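Local coordinates for molybdopterin biosynthesis enzyme, MoaB (Thermus thermophilus, PDB 3MCH), which probably acts in molybdenum cofactor biosynthesis as a molybdopterin-binding protein of the MogA/MoaB family, at residues V53-L56 and W57-E61. Sequence-based numbering, arbitrary orientation.
Sequences VLRL and WADRE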
loop_
_atom_site.group_PDB
_atom_site.type_symbol
_atom_site.label_atom_id
_atom_site.label_comp_id
_atom_site.label_asym_id
_atom_site.label_seq_id
_atom_site.Cartn_x
_atom_site.Cartn_y
_atom_site.Cartn_z
ATOM N N VAL B 53 -14.586 -15.228 15.487
ATOM C CA VAL B 53 -13.471 -16.164 15.560
ATOM C C VAL B 53 -12.147 -15.420 15.713
ATOM O O VAL B 53 -11.331 -15.769 16.559
ATOM C CB VAL B 53 -13.399 -17.060 14.299
ATOM C CG1 VAL B 53 -12.169 -17.959 14.367
ATOM C CG2 VAL B 53 -14.660 -17.908 14.188
ATOM N N LEU B 54 -11.932 -14.397 14.892
ATOM C CA LEU B 54 -10.695 -13.626 14.977
ATOM C C LEU B 54 -10.562 -12.995 16.356
ATOM O O LEU B 54 -9.469 -12.926 16.919
ATOM C CB LEU B 54 -10.666 -12.531 13.903
ATOM C CG LEU B 54 -10.573 -12.969 12.440
ATOM C CD1 LEU B 54 -10.557 -11.729 11.545
ATOM C CD2 LEU B 54 -9.313 -13.805 12.226
ATOM N N ARG B 55 -11.686 -12.539 16.898
ATOM C CA ARG B 55 -11.710 -11.908 18.211
ATOM C C ARG B 55 -11.338 -12.936 19.277
ATOM O O ARG B 55 -10.519 -12.670 20.157
ATOM C CB ARG B 55 -13.110 -11.356 18.493
ATOM C CG ARG B 55 -13.177 -10.347 19.624
ATOM C CD ARG B 55 -14.625 -10.060 20.006
ATOM N NE ARG B 55 -15.443 -9.683 18.854
ATOM C CZ ARG B 55 -15.349 -8.526 18.205
ATOM N NH1 ARG B 55 -16.138 -8.282 17.167
ATOM N NH2 ARG B 55 -14.477 -7.605 18.599
ATOM N N LEU B 56 -11.955 -14.108 19.184
ATOM C CA LEU B 56 -11.715 -15.206 20.115
ATOM C C LEU B 56 -10.253 -15.644 20.096
ATOM O O LEU B 56 -9.594 -15.715 21.135
ATOM C CB LEU B 56 -12.589 -16.405 19.738
ATOM C CG LEU B 56 -13.678 -16.895 20.695
ATOM C CD1 LEU B 56 -14.688 -15.792 20.951
ATOM C CD2 LEU B 56 -14.358 -18.114 20.090
ATOM N N TRP B 57 -9.756 -15.939 18.899
ATOM C CA TRP B 57 -8.386 -16.400 18.720
ATOM C C TRP B 57 -7.318 -15.425 19.200
ATOM O O TRP B 57 -6.307 -15.834 19.766
ATOM C CB TRP B 57 -8.151 -16.742 17.247
ATOM C CG TRP B 57 -8.821 -18.013 16.818
ATOM C CD1 TRP B 57 -9.711 -18.762 17.543
ATOM C CD2 TRP B 57 -8.639 -18.700 15.577
ATOM N NE1 TRP B 57 -10.087 -19.873 16.829
ATOM C CE2 TRP B 57 -9.442 -19.862 15.619
ATOM C CE3 TRP B 57 -7.873 -18.449 14.431
ATOM C CZ2 TRP B 57 -9.499 -20.772 14.560
ATOM C CZ3 TRP B 57 -7.930 -19.354 13.378
ATOM C CH2 TRP B 57 -8.737 -20.502 13.451
ATOM N N ALA B 58 -7.541 -14.138 18.978
ATOM C CA ALA B 58 -6.574 -13.140 19.395
ATOM C C ALA B 58 -6.735 -12.775 20.862
ATOM O O ALA B 58 -5.801 -12.901 21.648
ATOM C CB ALA B 58 -6.711 -11.887 18.533
ATOM N N ASP B 59 -7.936 -12.337 21.221
ATOM C CA ASP B 59 -8.224 -11.897 22.582
ATOM C C ASP B 59 -8.227 -12.968 23.665
ATOM O O ASP B 59 -7.670 -12.756 24.745
ATOM C CB ASP B 59 -9.561 -11.152 22.613
ATOM C CG ASP B 59 -9.572 -9.933 21.710
ATOM O OD1 ASP B 59 -8.521 -9.622 21.105
ATOM O OD2 ASP B 59 -10.633 -9.283 21.605
ATOM N N ARG B 60 -8.847 -14.111 23.398
ATOM C CA ARG B 60 -8.906 -15.157 24.411
ATOM C C ARG B 60 -7.876 -16.270 24.285
ATOM O O ARG B 60 -7.192 -16.590 25.257
ATOM C CB ARG B 60 -10.306 -15.768 24.459
ATOM C CG ARG B 60 -10.492 -16.720 25.625
ATOM C CD ARG B 60 -11.957 -17.008 25.866
ATOM N NE ARG B 60 -12.567 -17.732 24.757
ATOM C CZ ARG B 60 -13.870 -17.961 24.652
ATOM N NH1 ARG B 60 -14.347 -18.631 23.613
ATOM N NH2 ARG B 60 -14.699 -17.504 25.583
ATOM N N GLU B 61 -7.769 -16.869 23.103
ATOM C CA GLU B 61 -6.813 -17.956 22.897
ATOM C C GLU B 61 -5.368 -17.465 22.887
ATOM O O GLU B 61 -4.446 -18.226 23.180
ATOM C CB GLU B 61 -7.111 -18.694 21.588
ATOM C CG GLU B 61 -8.505 -19.306 21.508
ATOM C CD GLU B 61 -8.859 -20.137 22.731
ATOM O OE1 GLU B 61 -7.994 -20.901 23.201
ATOM O OE2 GLU B 61 -10.005 -20.033 23.216
#
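Leu56 O is gripped by two backbone donors, Arg60 N and Glu61 N, each 2.9 Å away. The pairing of an i+4 with an i+5 donor on one carbonyl marks a wider, pi-type turn; the i+5 bond is the straighter, with an N-H...O angle of 168° against 141°. Upstream the bonding is regular: Trp57 N lies 2.8 Å from Val53 O, while Ala58 N and Asp59 N bond to Leu54 O and Arg55 O.

On the inner side, Val53 CG1 sits over one face of the Trp57 indole. It lies 3.7 Å from the centroid of the five-membered ring and 16° off the ring normal, the geometry of a CH-pi contact. With CG1 trans to the backbone nitrogen, the methyl is carried over the indole as the two side chains run alongside each other. At the ring's polar end, NE1 hydrogen-bonds to Glu41 OE2 on strand 35-43, which helps fix the rotation of the indole. On the exposed side, aliphatic carbons lie against charged groups: Leu56 CG meets Arg60 NH1 at 3.5 Å, with CD1 over a guanidinium face, and Arg55 CG approaches Asp59 OD2 at 3.4 Å. Asp59 OD2 also forms a salt bridge with Arg120.

Val53, Leu54 and Trp57 all touch Leu7 of strand 2-9, and Trp57 also reaches Ala39 and Ile66. The arrangement is that of an amphipathic helix packed on the parallel strands of an alpha/beta fold, with a pi-type turn at 57-60, in its last part, ahead of strand 65-69.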